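Side-chain contacts in DNA damage response protein Rtt109, putative (Neosartorya fumigata, PDB 5ZB9), which probably catalyses the transfer of an acetyl group from acetyl-CoA to lysine side chains of histones, notably histone H3: residues T126-R129 against R133-V136; V172-L177 against P222-S227; N237-H242 against Q299-M304; Q243-P248 against R253-R258. All blocks are in the same frame, centred on the assembly; numbering follows the deposited sequence.

In the fold
Contacts 1 and 4 are largely buried, contact 2 is partly so, and contact 3 lies near the surface. Contacts 1 and 4 each join two segments only a few residues apart. Contact 1 is a leucine set against a chain turn at the sheet, and contact 4 a leucine and a cysteine each set against the other segment's backbone. They touch where Met-135 SD meets Leu-244 CD1 at 3.7 Å. Contact 2 differs in being led by a charged group, near residues that bind CoA. Contact 3 pairs two aromatic rings. It shares helix 241-244 with contact 4, and Tyr-239 OH lies 2.6 Å from Leu-255 O, a probable hydrogen bond between them.

Contact 1 (T126-R129 against R133-V136); sequences THQR and RLMV
Leu-134 meets the turn at His-127 and Gln-128 with one branch of its side chain. Its CB points toward segment 126-129. The amide end of Gln-128 lies beside this carbon. The Gln-128 chain bends at chi2 (64°), which swings the amide round to the leucine. The next carbon, CG, is placed trans to the backbone N of Leu-134 (chi1 -175°), and from there CD1 reaches the backbone of the turn. CD1 of Leu-134 sits 3.8 Å from CA of Gln-128 and 3.9 Å from N of the same residue. It is also 4.0 Å from the carbonyl carbon of His-127. The CD1 methyl therefore packs on main chain, while the base of the side chain meets the glutamine amide. The imidazole of His-127 leads away from Leu-134 and meets the ring of His-55. No hydrogen bond crosses between the two segments, so the contact rests on van der Waals packing. It lies where helix 111-127 ends and the chain turns into strand 133-140. These two elements and strand 86-96 form a beta-alpha-beta unit of the acetyltransferase sheet, and the two strands run parallel. Leu-134 also touches Thr-87 and Ile-89 of strand 86-96. Its backbone bonds to Ile-323 of strand 317-324, which runs antiparallel to strand 133-140, and Gln-128 touches Ile-323 too.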
loop_
_atom_site.group_PDB
_atom_site.type_symbol
_atom_site.label_atom_id
_atom_site.label_comp_id
_atom_site.label_asym_id
_atom_site.label_seq_id
_atom_site.Cartn_x
_atom_site.Cartn_y
_atom_site.Cartn_z
ATOM N N THR A 126 12.478 -4.607 5.456
ATOM C CA THR A 126 13.664 -4.217 4.702
ATOM C C THR A 126 13.753 -2.726 4.398
ATOM O O THR A 126 14.744 -2.280 3.835
ATOM C CB THR A 126 13.746 -4.974 3.357
ATOM O OG1 THR A 126 12.616 -4.640 2.550
ATOM C CG2 THR A 126 13.766 -6.474 3.575
ATOM N N HIS A 127 12.734 -1.951 4.749
ATOM C CA HIS A 127 12.763 -0.521 4.446
ATOM C C HIS A 127 12.614 0.312 5.698
ATOM O O HIS A 127 12.721 1.539 5.664
ATOM C CB HIS A 127 11.681 -0.167 3.424
ATOM C CG HIS A 127 11.947 -0.748 2.076
ATOM N ND1 HIS A 127 12.561 -0.039 1.068
ATOM C CD2 HIS A 127 11.746 -1.995 1.591
ATOM C CE1 HIS A 127 12.698 -0.815 0.008
ATOM N NE2 HIS A 127 12.211 -2.007 0.299
ATOM N N GLN A 128 12.379 -0.375 6.804
ATOM C CA GLN A 128 12.389 0.237 8.120
ATOM C C GLN A 128 13.743 0.887 8.411
ATOM O O GLN A 128 14.770 0.229 8.364
ATOM C CB GLN A 128 12.064 -0.816 9.181
ATOM C CG GLN A 128 12.002 -0.277 10.589
ATOM C CD GLN A 128 10.886 0.719 10.764
ATOM O OE1 GLN A 128 11.091 1.930 10.636
ATOM N NE2 GLN A 128 9.688 0.217 11.057
ATOM N N ARG A 129 13.740 2.183 8.693
ATOM C CA ARG A 129 14.957 2.887 9.084
ATOM C C ARG A 129 14.896 3.207 10.568
ATOM O O ARG A 129 13.817 3.478 11.093
ATOM C CB ARG A 129 15.134 4.174 8.283
ATOM C CG ARG A 129 15.637 3.980 6.871
ATOM C CD ARG A 129 15.745 5.322 6.174
ATOM N NE ARG A 129 14.440 5.812 5.756
ATOM C CZ ARG A 129 14.124 7.095 5.614
ATOM N NH1 ARG A 129 15.019 8.038 5.881
ATOM N NH2 ARG A 129 12.906 7.437 5.212
ATOM N N ARG A 133 9.713 7.083 11.354
ATOM C CA ARG A 133 8.343 6.596 11.227
ATOM C C ARG A 133 8.096 5.932 9.864
ATOM O O ARG A 133 8.545 6.434 8.826
ATOM C CB ARG A 133 7.357 7.749 11.445
ATOM C CG ARG A 133 5.900 7.334 11.456
ATOM C CD ARG A 133 5.000 8.460 11.931
ATOM N NE ARG A 133 4.984 8.570 13.386
ATOM C CZ ARG A 133 5.271 9.680 14.059
ATOM N NH1 ARG A 133 5.597 10.789 13.407
ATOM N NH2 ARG A 133 5.228 9.682 15.385
ATOM N N LEU A 134 7.412 4.788 9.878
ATOM C CA LEU A 134 7.062 4.077 8.650
ATOM C C LEU A 134 5.551 3.853 8.553
ATOM O O LEU A 134 4.892 3.494 9.534
ATOM C CB LEU A 134 7.792 2.737 8.567
ATOM C CG LEU A 134 7.591 1.947 7.268
ATOM C CD1 LEU A 134 8.861 1.205 6.921
ATOM C CD2 LEU A 134 6.417 0.967 7.351
ATOM N N MET A 135 5.012 4.051 7.355
ATOM C CA MET A 135 3.581 3.916 7.122
ATOM C C MET A 135 3.263 2.929 5.997
ATOM O O MET A 135 3.898 2.951 4.938
ATOM C CB MET A 135 2.978 5.281 6.795
ATOM C CG MET A 135 1.528 5.222 6.392
ATOM S SD MET A 135 0.773 6.850 6.270
ATOM C CE MET A 135 1.408 7.413 4.695
ATOM N N VAL A 136 2.291 2.055 6.236
ATOM C CA VAL A 136 1.720 1.253 5.165
ATOM C C VAL A 136 0.355 1.824 4.839
ATOM O O VAL A 136 -0.454 2.063 5.732
ATOM C CB VAL A 136 1.592 -0.235 5.535
ATOM C CG1 VAL A 136 0.975 -1.020 4.378
ATOM C CG2 VAL A 136 2.945 -0.801 5.897
#

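Contact 2 (V172-L177 against P222-S227); sequences VIDPIL and PITARS
Asp-174 joins helix 162-177 to Pro-222 and Thr-224 of the loop that follows helix 214-218. From the helix it points across to the loop. Its CG is trans to the backbone N (chi1 -160°), which extends the carboxylate toward Thr-224. The two side chains approach from opposite directions. Thr-224 OG1 donates a hydrogen bond of 2.7 Å to Asp-174 OD2. The donor meets that oxygen on its syn side, 28° out of the carboxylate plane. The methyl CG2 of Thr-224 lies 3.4 Å from the same OD2. Pro-222 crosses the aspartate at a slant. Its ring carbon CG is 3.6 Å from CG of Asp-174 and 3.8 Å from CB of Asp-174. The other carboxylate oxygen, OD1, has its own partners: a salt bridge from Arg-178 NE and a hydrogen bond from Trp-235 NE1. Pro-175 follows at a kink, where its nitrogen makes no bond to the preceding turn. Ile-176 and Leu-177, with Ile-173 before them, face inward onto strand 317-324. Pro-222 lies about 5 Å, side chain to side chain, from the CoA-binding Arg-171. The buried carboxylate is thus gripped at both oxygens, which fixes its rotation. The nearby arginine and the donated bonds would probably keep it ionised. The hydrogen bond from Thr-224 joins loop and helix close to the cofactor site, while Arg-178 and Trp-235 hold OD1.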
loop_
_atom_site.group_PDB
_atom_site.type_symbol
_atom_site.label_atom_id
_atom_site.label_comp_id
_atom_site.label_asym_id
_atom_site.label_seq_id
_atom_site.Cartn_x
_atom_site.Cartn_y
_atom_site.Cartn_z
ATOM N N VAL A 172 -5.527 -8.316 5.876
ATOM C CA VAL A 172 -4.152 -8.393 5.393
ATOM C C VAL A 172 -3.224 -7.641 6.344
ATOM O O VAL A 172 -2.138 -8.108 6.700
ATOM C CB VAL A 172 -4.010 -7.792 3.978
ATOM C CG1 VAL A 172 -2.546 -7.583 3.624
ATOM C CG2 VAL A 172 -4.713 -8.667 2.942
ATOM N N ILE A 173 -3.679 -6.461 6.747
ATOM C CA ILE A 173 -2.918 -5.557 7.596
ATOM C C ILE A 173 -2.840 -6.028 9.060
ATOM O O ILE A 173 -1.812 -5.859 9.715
ATOM C CB ILE A 173 -3.539 -4.133 7.503
ATOM C CG1 ILE A 173 -3.189 -3.526 6.143
ATOM C CG2 ILE A 173 -3.092 -3.220 8.645
ATOM C CD1 ILE A 173 -1.717 -3.567 5.837
ATOM N N ASP A 174 -3.915 -6.641 9.557
ATOM C CA ASP A 174 -4.024 -6.980 10.984
ATOM C C ASP A 174 -2.809 -7.738 11.559
ATOM O O ASP A 174 -2.290 -7.343 12.599
ATOM C CB ASP A 174 -5.310 -7.778 11.243
ATOM C CG ASP A 174 -5.736 -7.755 12.706
ATOM O OD1 ASP A 174 -5.668 -6.681 13.338
ATOM O OD2 ASP A 174 -6.146 -8.807 13.231
ATOM N N PRO A 175 -2.336 -8.814 10.890
ATOM C CA PRO A 175 -1.189 -9.520 11.482
ATOM C C PRO A 175 0.108 -8.715 11.446
ATOM O O PRO A 175 0.973 -8.910 12.305
ATOM C CB PRO A 175 -1.062 -10.777 10.614
ATOM C CG PRO A 175 -2.381 -10.933 9.966
ATOM C CD PRO A 175 -2.860 -9.538 9.720
ATOM N N ILE A 176 0.253 -7.830 10.468
ATOM C CA ILE A 176 1.417 -6.956 10.447
ATOM C C ILE A 176 1.349 -6.030 11.643
ATOM O O ILE A 176 2.318 -5.887 12.391
ATOM C CB ILE A 176 1.494 -6.118 9.172
ATOM C CG1 ILE A 176 1.411 -7.014 7.945
ATOM C CG2 ILE A 176 2.775 -5.304 9.155
ATOM C CD1 ILE A 176 1.591 -6.269 6.647
ATOM N N LEU A 177 0.179 -5.412 11.803
ATOM C CA LEU A 177 -0.109 -4.507 12.905
ATOM C C LEU A 177 0.247 -5.138 14.248
ATOM O O LEU A 177 0.873 -4.510 15.093
ATOM C CB LEU A 177 -1.593 -4.107 12.878
ATOM C CG LEU A 177 -2.241 -3.491 14.129
ATOM C CD1 LEU A 177 -1.705 -2.109 14.444
ATOM C CD2 LEU A 177 -3.755 -3.452 13.977
ATOM N N PRO A 222 -11.153 -6.075 11.856
ATOM C CA PRO A 222 -11.056 -7.520 12.125
ATOM C C PRO A 222 -11.603 -7.879 13.516
ATOM O O PRO A 222 -11.557 -7.040 14.416
ATOM C CB PRO A 222 -9.550 -7.799 12.047
ATOM C CG PRO A 222 -8.941 -6.584 11.415
ATOM C CD PRO A 222 -9.833 -5.439 11.718
ATOM N N ILE A 223 -12.089 -9.106 13.696
ATOM C CA ILE A 223 -12.708 -9.507 14.964
ATOM C C ILE A 223 -11.713 -9.468 16.131
ATOM O O ILE A 223 -12.106 -9.333 17.293
ATOM C CB ILE A 223 -13.356 -10.923 14.856
ATOM C CG1 ILE A 223 -14.097 -11.296 16.151
ATOM C CG2 ILE A 223 -12.325 -11.979 14.482
ATOM C CD1 ILE A 223 -15.139 -10.264 16.600
ATOM N N THR A 224 -10.424 -9.536 15.823
ATOM C CA THR A 224 -9.396 -9.338 16.842
ATOM C C THR A 224 -9.573 -8.035 17.642
ATOM O O THR A 224 -9.161 -7.956 18.798
ATOM C CB THR A 224 -7.992 -9.336 16.216
ATOM O OG1 THR A 224 -7.944 -8.379 15.151
ATOM C CG2 THR A 224 -7.657 -10.704 15.660
ATOM N N ALA A 225 -10.194 -7.026 17.036
ATOM C CA ALA A 225 -10.351 -5.722 17.681
ATOM C C ALA A 225 -11.352 -5.762 18.833
ATOM O O ALA A 225 -11.377 -4.857 19.677
ATOM C CB ALA A 225 -10.775 -4.669 16.664
ATOM N N ARG A 226 -12.172 -6.805 18.868
ATOM C CA ARG A 226 -13.170 -6.942 19.917
ATOM C C ARG A 226 -12.513 -7.090 21.290
ATOM O O ARG A 226 -13.043 -6.616 22.299
ATOM C CB ARG A 226 -14.085 -8.136 19.637
ATOM C CG ARG A 226 -15.394 -8.105 20.420
ATOM C CD ARG A 226 -16.265 -9.302 20.092
ATOM N NE ARG A 226 -15.486 -10.535 20.143
ATOM C CZ ARG A 226 -15.978 -11.743 19.896
ATOM N NH1 ARG A 226 -17.263 -11.889 19.584
ATOM N NH2 ARG A 226 -15.182 -12.803 19.959
ATOM N N SER A 227 -11.347 -7.723 21.315
ATOM C CA SER A 227 -10.699 -8.058 22.576
ATOM C C SER A 227 -9.536 -7.134 22.962
ATOM O O SER A 227 -8.897 -7.346 23.991
ATOM C CB SER A 227 -10.208 -9.508 22.532
ATOM O OG SER A 227 -9.317 -9.706 21.455
#

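Contact 3 (N237-H242 against Q299-M304); sequences NSYPLH and QFWEMM
Tyr-239 and Trp-301 carry this contact between the chain leading into helix 241-244 and helix 297-304. The main interaction is aromatic. The phenol ring and the six-membered ring of the indole have centroids 5.6 Å apart, and their planes are inclined at 59°. Tyr-239 CG is trans to its backbone N (chi1 175°), which turns the ring toward Trp-301. CZ2 of Trp-301 lies over one face of the Tyr-239 ring, 3.9 Å above its plane and offset toward the rim. It approaches the root of the ring, at 4.0 Å from Tyr-239 CG. The side chains cross at about a right angle. The tyrosine ring also meets Trp-320 edge-to-face. Within the helix, Phe-300 CD2 is centred over one face of the indole. Further packing comes from the methylene of the tyrosine, whose CB is 4.0 Å from Trp-301 NE1. Ile-208 of strand 202-208 touches both Tyr-239 and Trp-301. Polar bonds hold the tyrosine at other points. Its hydroxyl is hydrogen-bonded to Leu-255 O. Its backbone carbonyl O takes a 2.7 Å bond from Leu-241 N. That bond closes an inverse gamma turn centred on Pro-240, just before the helix. No hydrogen bond passes between the two segments. The hydroxyl bond thus holds the far end of the phenol, and the turn shapes the backbone. The tryptophan adds dispersion over the phenol face, an interaction with little directional demand on either ring.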
loop_
_atom_site.group_PDB
_atom_site.type_symbol
_atom_site.label_atom_id
_atom_site.label_comp_id
_atom_site.label_asym_id
_atom_site.label_seq_id
_atom_site.Cartn_x
_atom_site.Cartn_y
_atom_site.Cartn_z
ATOM N N ASN A 237 -10.951 4.646 13.968
ATOM C CA ASN A 237 -11.661 5.284 12.870
ATOM C C ASN A 237 -11.284 6.758 12.767
ATOM O O ASN A 237 -12.075 7.629 13.106
ATOM C CB ASN A 237 -13.176 5.122 13.051
ATOM C CG ASN A 237 -13.986 5.805 11.951
ATOM O OD1 ASN A 237 -15.109 6.251 12.187
ATOM N ND2 ASN A 237 -13.417 5.900 10.751
ATOM N N SER A 238 -10.076 7.039 12.298
ATOM C CA SER A 238 -9.669 8.421 12.068
ATOM C C SER A 238 -8.447 8.513 11.162
ATOM O O SER A 238 -7.900 7.501 10.733
ATOM C CB SER A 238 -9.388 9.127 13.401
ATOM O OG SER A 238 -8.496 8.368 14.196
ATOM N N TYR A 239 -8.035 9.741 10.871
ATOM C CA TYR A 239 -6.849 10.004 10.075
ATOM C C TYR A 239 -5.713 10.482 10.982
ATOM O O TYR A 239 -5.864 11.468 11.699
ATOM C CB TYR A 239 -7.166 11.042 9.002
ATOM C CG TYR A 239 -5.977 11.487 8.177
ATOM C CD1 TYR A 239 -5.317 10.601 7.340
ATOM C CD2 TYR A 239 -5.540 12.803 8.211
ATOM C CE1 TYR A 239 -4.244 11.010 6.579
ATOM C CE2 TYR A 239 -4.468 13.220 7.451
ATOM C CZ TYR A 239 -3.825 12.323 6.639
ATOM O OH TYR A 239 -2.753 12.732 5.884
ATOM N N PRO A 240 -4.571 9.780 10.951
ATOM C CA PRO A 240 -3.457 10.030 11.875
ATOM C C PRO A 240 -2.681 11.294 11.520
ATOM O O PRO A 240 -1.473 11.219 11.291
ATOM C CB PRO A 240 -2.582 8.788 11.698
ATOM C CG PRO A 240 -2.782 8.432 10.248
ATOM C CD PRO A 240 -4.242 8.727 9.972
ATOM N N LEU A 241 -3.380 12.426 11.488
ATOM C CA LEU A 241 -2.833 13.711 11.047
ATOM C C LEU A 241 -1.516 14.124 11.709
ATOM O O LEU A 241 -0.567 14.503 11.028
ATOM C CB LEU A 241 -3.869 14.807 11.282
ATOM C CG LEU A 241 -3.392 16.239 11.053
ATOM C CD1 LEU A 241 -3.007 16.470 9.590
ATOM C CD2 LEU A 241 -4.470 17.196 11.495
ATOM N N HIS A 242 -1.456 14.047 13.032
ATOM C CA HIS A 242 -0.296 14.543 13.757
ATOM C C HIS A 242 0.939 13.669 13.605
ATOM O O HIS A 242 2.049 14.127 13.859
ATOM C CB HIS A 242 -0.651 14.726 15.232
ATOM C CG HIS A 242 -1.661 15.808 15.452
ATOM N ND1 HIS A 242 -3.016 15.561 15.514
ATOM C CD2 HIS A 242 -1.518 17.150 15.548
ATOM C CE1 HIS A 242 -3.662 16.703 15.674
ATOM N NE2 HIS A 242 -2.777 17.683 15.694
ATOM N N GLN A 299 -13.891 18.860 6.795
ATOM C CA GLN A 299 -14.859 19.113 5.740
ATOM C C GLN A 299 -14.465 18.382 4.452
ATOM O O GLN A 299 -15.322 18.022 3.641
ATOM C CB GLN A 299 -14.983 20.617 5.503
ATOM C CG GLN A 299 -16.279 21.040 4.850
ATOM C CD GLN A 299 -16.327 22.535 4.539
ATOM O OE1 GLN A 299 -15.478 23.316 4.995
ATOM N NE2 GLN A 299 -17.325 22.938 3.749
ATOM N N PHE A 300 -13.166 18.159 4.272
ATOM C CA PHE A 300 -12.672 17.352 3.158
ATOM C C PHE A 300 -13.212 15.916 3.232
ATOM O O PHE A 300 -13.714 15.395 2.237
ATOM C CB PHE A 300 -11.132 17.356 3.135
ATOM C CG PHE A 300 -10.525 16.428 2.109
ATOM C CD1 PHE A 300 -10.367 16.834 0.793
ATOM C CD2 PHE A 300 -10.105 15.153 2.464
ATOM C CE1 PHE A 300 -9.816 15.983 -0.153
ATOM C CE2 PHE A 300 -9.550 14.298 1.524
ATOM C CZ PHE A 300 -9.403 14.715 0.216
ATOM N N TRP A 301 -13.126 15.282 4.401
ATOM C CA TRP A 301 -13.617 13.908 4.532
ATOM C C TRP A 301 -15.138 13.845 4.374
ATOM O O TRP A 301 -15.675 12.873 3.825
ATOM C CB TRP A 301 -13.203 13.281 5.873
ATOM C CG TRP A 301 -11.720 13.078 6.020
ATOM C CD1 TRP A 301 -10.918 13.609 6.985
ATOM C CD2 TRP A 301 -10.860 12.304 5.168
ATOM N NE1 TRP A 301 -9.614 13.216 6.791
ATOM C CE2 TRP A 301 -9.550 12.418 5.680
ATOM C CE3 TRP A 301 -11.070 11.528 4.022
ATOM C CZ2 TRP A 301 -8.455 11.787 5.089
ATOM C CZ3 TRP A 301 -9.981 10.902 3.434
ATOM C CH2 TRP A 301 -8.691 11.035 3.971
ATOM N N GLU A 302 -15.834 14.877 4.841
ATOM C CA GLU A 302 -17.279 14.910 4.689
ATOM C C GLU A 302 -17.650 15.006 3.224
ATOM O O GLU A 302 -18.514 14.277 2.743
ATOM C CB GLU A 302 -17.897 16.077 5.447
ATOM C CG GLU A 302 -19.416 16.025 5.443
ATOM C CD GLU A 302 -20.065 17.373 5.727
ATOM O OE1 GLU A 302 -19.344 18.322 6.129
ATOM O OE2 GLU A 302 -21.301 17.478 5.530
ATOM N N MET A 303 -16.985 15.901 2.506
ATOM C CA MET A 303 -17.322 16.110 1.102
ATOM C C MET A 303 -16.811 14.972 0.215
ATOM O O MET A 303 -17.304 14.786 -0.899
ATOM C CB MET A 303 -16.779 17.457 0.625
ATOM C CG MET A 303 -17.462 18.657 1.279
ATOM S SD MET A 303 -19.240 18.738 0.918
ATOM C CE MET A 303 -19.930 18.235 2.486
ATOM N N MET A 304 -15.832 14.208 0.704
ATOM C CA MET A 304 -15.395 13.009 -0.011
ATOM C C MET A 304 -16.572 12.070 -0.201
ATOM O O MET A 304 -16.721 11.460 -1.254
ATOM C CB MET A 304 -14.271 12.281 0.735
ATOM C CG MET A 304 -12.903 12.356 0.060
ATOM S SD MET A 304 -12.860 11.763 -1.644
ATOM C CE MET A 304 -12.956 9.995 -1.420
#

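Contact 4 (Q243-P248 against R253-R258); sequences QLCDNP and RCLVPR
Leu-255 reaches across to the backbone beyond Cys-245, while the thiol of Cys-245 points back at the backbone of Leu-255. The two side chains thus lie past one another, each with its end on the other segment. The leucine CG is trans to its own carbonyl carbon (chi1 -55°), which directs CG toward segment 243-248, where both methyls touch it. Its CD2 lies 3.4 Å from Asn-247 O and 4.0 Å from Cys-245 SG. Its other methyl, CD1, is 3.8 Å from Pro-248 O. The fork therefore rests against two successive loop carbonyls. Cys-245 follows the end of helix 241-244, and its SG is 3.5 Å from Leu-255 O. That oxygen also accepts the hydroxyl of Tyr-239. Further along segment 253-258, Arg-258 NH2 donates a nearly straight 3.1 Å hydrogen bond to Arg-253 O. The bond lies close to the guanidinium plane and meets a carbonyl lone pair. Asp-272 of helix 266-272 forms salt bridges with both Arg-253 and Arg-258. Leu-255 also touches Leu-241. The chemistry is divided: the two segments meet by packing alone, and the arginines bond within segment 253-258 and to Asp-272. One carboxylate shared by the two guanidinium groups probably offsets their charge.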
loop_
_atom_site.group_PDB
_atom_site.type_symbol
_atom_site.label_atom_id
_atom_site.label_comp_id
_atom_site.label_asym_id
_atom_site.label_seq_id
_atom_site.Cartn_x
_atom_site.Cartn_y
_atom_site.Cartn_z
ATOM N N GLN A 243 0.760 12.428 13.161
ATOM C CA GLN A 243 1.909 11.554 12.923
ATOM C C GLN A 243 2.459 11.717 11.507
ATOM O O GLN A 243 3.623 11.428 11.247
ATOM C CB GLN A 243 1.540 10.096 13.170
ATOM C CG GLN A 243 1.090 9.797 14.588
ATOM C CD GLN A 243 1.078 8.309 14.881
ATOM O OE1 GLN A 243 2.134 7.683 15.014
ATOM N NE2 GLN A 243 -0.117 7.729 14.976
ATOM N N LEU A 244 1.616 12.196 10.603
ATOM C CA LEU A 244 1.982 12.339 9.201
ATOM C C LEU A 244 2.393 13.761 8.832
ATOM O O LEU A 244 3.177 13.961 7.909
ATOM C CB LEU A 244 0.811 11.913 8.319
ATOM C CG LEU A 244 0.790 10.489 7.778
ATOM C CD1 LEU A 244 1.220 9.486 8.838
ATOM C CD2 LEU A 244 -0.605 10.176 7.252
ATOM N N CYS A 245 1.848 14.744 9.544
ATOM C CA CYS A 245 2.075 16.152 9.214
ATOM C C CYS A 245 2.684 16.954 10.356
ATOM O O CYS A 245 2.209 16.904 11.488
ATOM C CB CYS A 245 0.766 16.801 8.791
ATOM S SG CYS A 245 0.012 15.986 7.387
ATOM N N ASP A 246 3.731 17.706 10.043
ATOM C CA ASP A 246 4.434 18.513 11.036
ATOM C C ASP A 246 3.634 19.747 11.439
ATOM O O ASP A 246 3.728 20.215 12.572
ATOM C CB ASP A 246 5.799 18.936 10.500
ATOM C CG ASP A 246 5.694 19.724 9.204
ATOM O OD1 ASP A 246 5.568 19.092 8.126
ATOM O OD2 ASP A 246 5.736 20.975 9.265
ATOM N N ASN A 247 2.849 20.269 10.503
ATOM C CA ASN A 247 2.039 21.448 10.753
ATOM C C ASN A 247 0.571 21.177 10.476
ATOM O O ASN A 247 0.095 21.372 9.360
ATOM C CB ASN A 247 2.529 22.621 9.904
ATOM C CG ASN A 247 1.729 23.894 10.140
ATOM O OD1 ASN A 247 0.930 23.989 11.078
ATOM N ND2 ASN A 247 1.945 24.885 9.281
ATOM N N PRO A 248 -0.159 20.738 11.505
ATOM C CA PRO A 248 -1.591 20.423 11.427
ATOM C C PRO A 248 -2.451 21.659 11.183
ATOM O O PRO A 248 -3.675 21.543 11.033
ATOM C CB PRO A 248 -1.894 19.820 12.802
ATOM C CG PRO A 248 -0.562 19.412 13.341
ATOM C CD PRO A 248 0.404 20.411 12.823
ATOM N N ARG A 253 -5.060 21.313 1.897
ATOM C CA ARG A 253 -4.448 20.745 0.698
ATOM C C ARG A 253 -3.049 20.182 0.946
ATOM O O ARG A 253 -2.510 19.465 0.107
ATOM C CB ARG A 253 -4.389 21.790 -0.424
ATOM C CG ARG A 253 -3.425 22.949 -0.182
ATOM C CD ARG A 253 -3.379 23.872 -1.392
ATOM N NE ARG A 253 -3.121 23.116 -2.607
ATOM C CZ ARG A 253 -1.907 22.877 -3.083
ATOM N NH1 ARG A 253 -0.843 23.362 -2.452
ATOM N NH2 ARG A 253 -1.757 22.159 -4.191
ATOM N N CYS A 254 -2.467 20.515 2.095
ATOM C CA CYS A 254 -1.118 20.070 2.441
ATOM C C CYS A 254 -1.126 18.876 3.385
ATOM O O CYS A 254 -0.081 18.286 3.656
ATOM C CB CYS A 254 -0.325 21.208 3.098
ATOM S SG CYS A 254 -0.297 22.769 2.191
ATOM N N LEU A 255 -2.304 18.533 3.892
ATOM C CA LEU A 255 -2.409 17.581 4.985
ATOM C C LEU A 255 -2.771 16.165 4.535
ATOM O O LEU A 255 -2.769 15.249 5.344
ATOM C CB LEU A 255 -3.436 18.084 5.997
ATOM C CG LEU A 255 -3.151 19.500 6.509
ATOM C CD1 LEU A 255 -4.154 19.914 7.580
ATOM C CD2 LEU A 255 -1.720 19.615 7.025
ATOM N N VAL A 256 -3.080 15.998 3.249
ATOM C CA VAL A 256 -3.495 14.705 2.692
ATOM C C VAL A 256 -2.503 14.184 1.647
ATOM O O VAL A 256 -2.092 14.925 0.762
ATOM C CB VAL A 256 -4.883 14.813 2.045
ATOM C CG1 VAL A 256 -5.351 13.460 1.549
ATOM C CG2 VAL A 256 -5.878 15.398 3.030
ATOM N N PRO A 257 -2.110 12.905 1.741
ATOM C CA PRO A 257 -1.101 12.432 0.785
ATOM C C PRO A 257 -1.678 12.169 -0.606
ATOM O O PRO A 257 -2.814 11.728 -0.727
ATOM C CB PRO A 257 -0.599 11.137 1.427
ATOM C CG PRO A 257 -1.761 10.648 2.225
ATOM C CD PRO A 257 -2.487 11.867 2.718
ATOM N N ARG A 258 -0.894 12.434 -1.644
ATOM C CA ARG A 258 -1.368 12.297 -3.018
ATOM C C ARG A 258 -0.759 11.087 -3.736
ATOM O O ARG A 258 0.349 11.155 -4.257
ATOM C CB ARG A 258 -1.077 13.588 -3.788
ATOM C CG ARG A 258 -1.839 14.790 -3.232
ATOM C CD ARG A 258 -1.109 16.107 -3.441
ATOM N NE ARG A 258 -1.828 17.228 -2.832
ATOM C CZ ARG A 258 -2.653 18.036 -3.493
ATOM N NH1 ARG A 258 -2.867 17.859 -4.791
ATOM N NH2 ARG A 258 -3.268 19.021 -2.854
#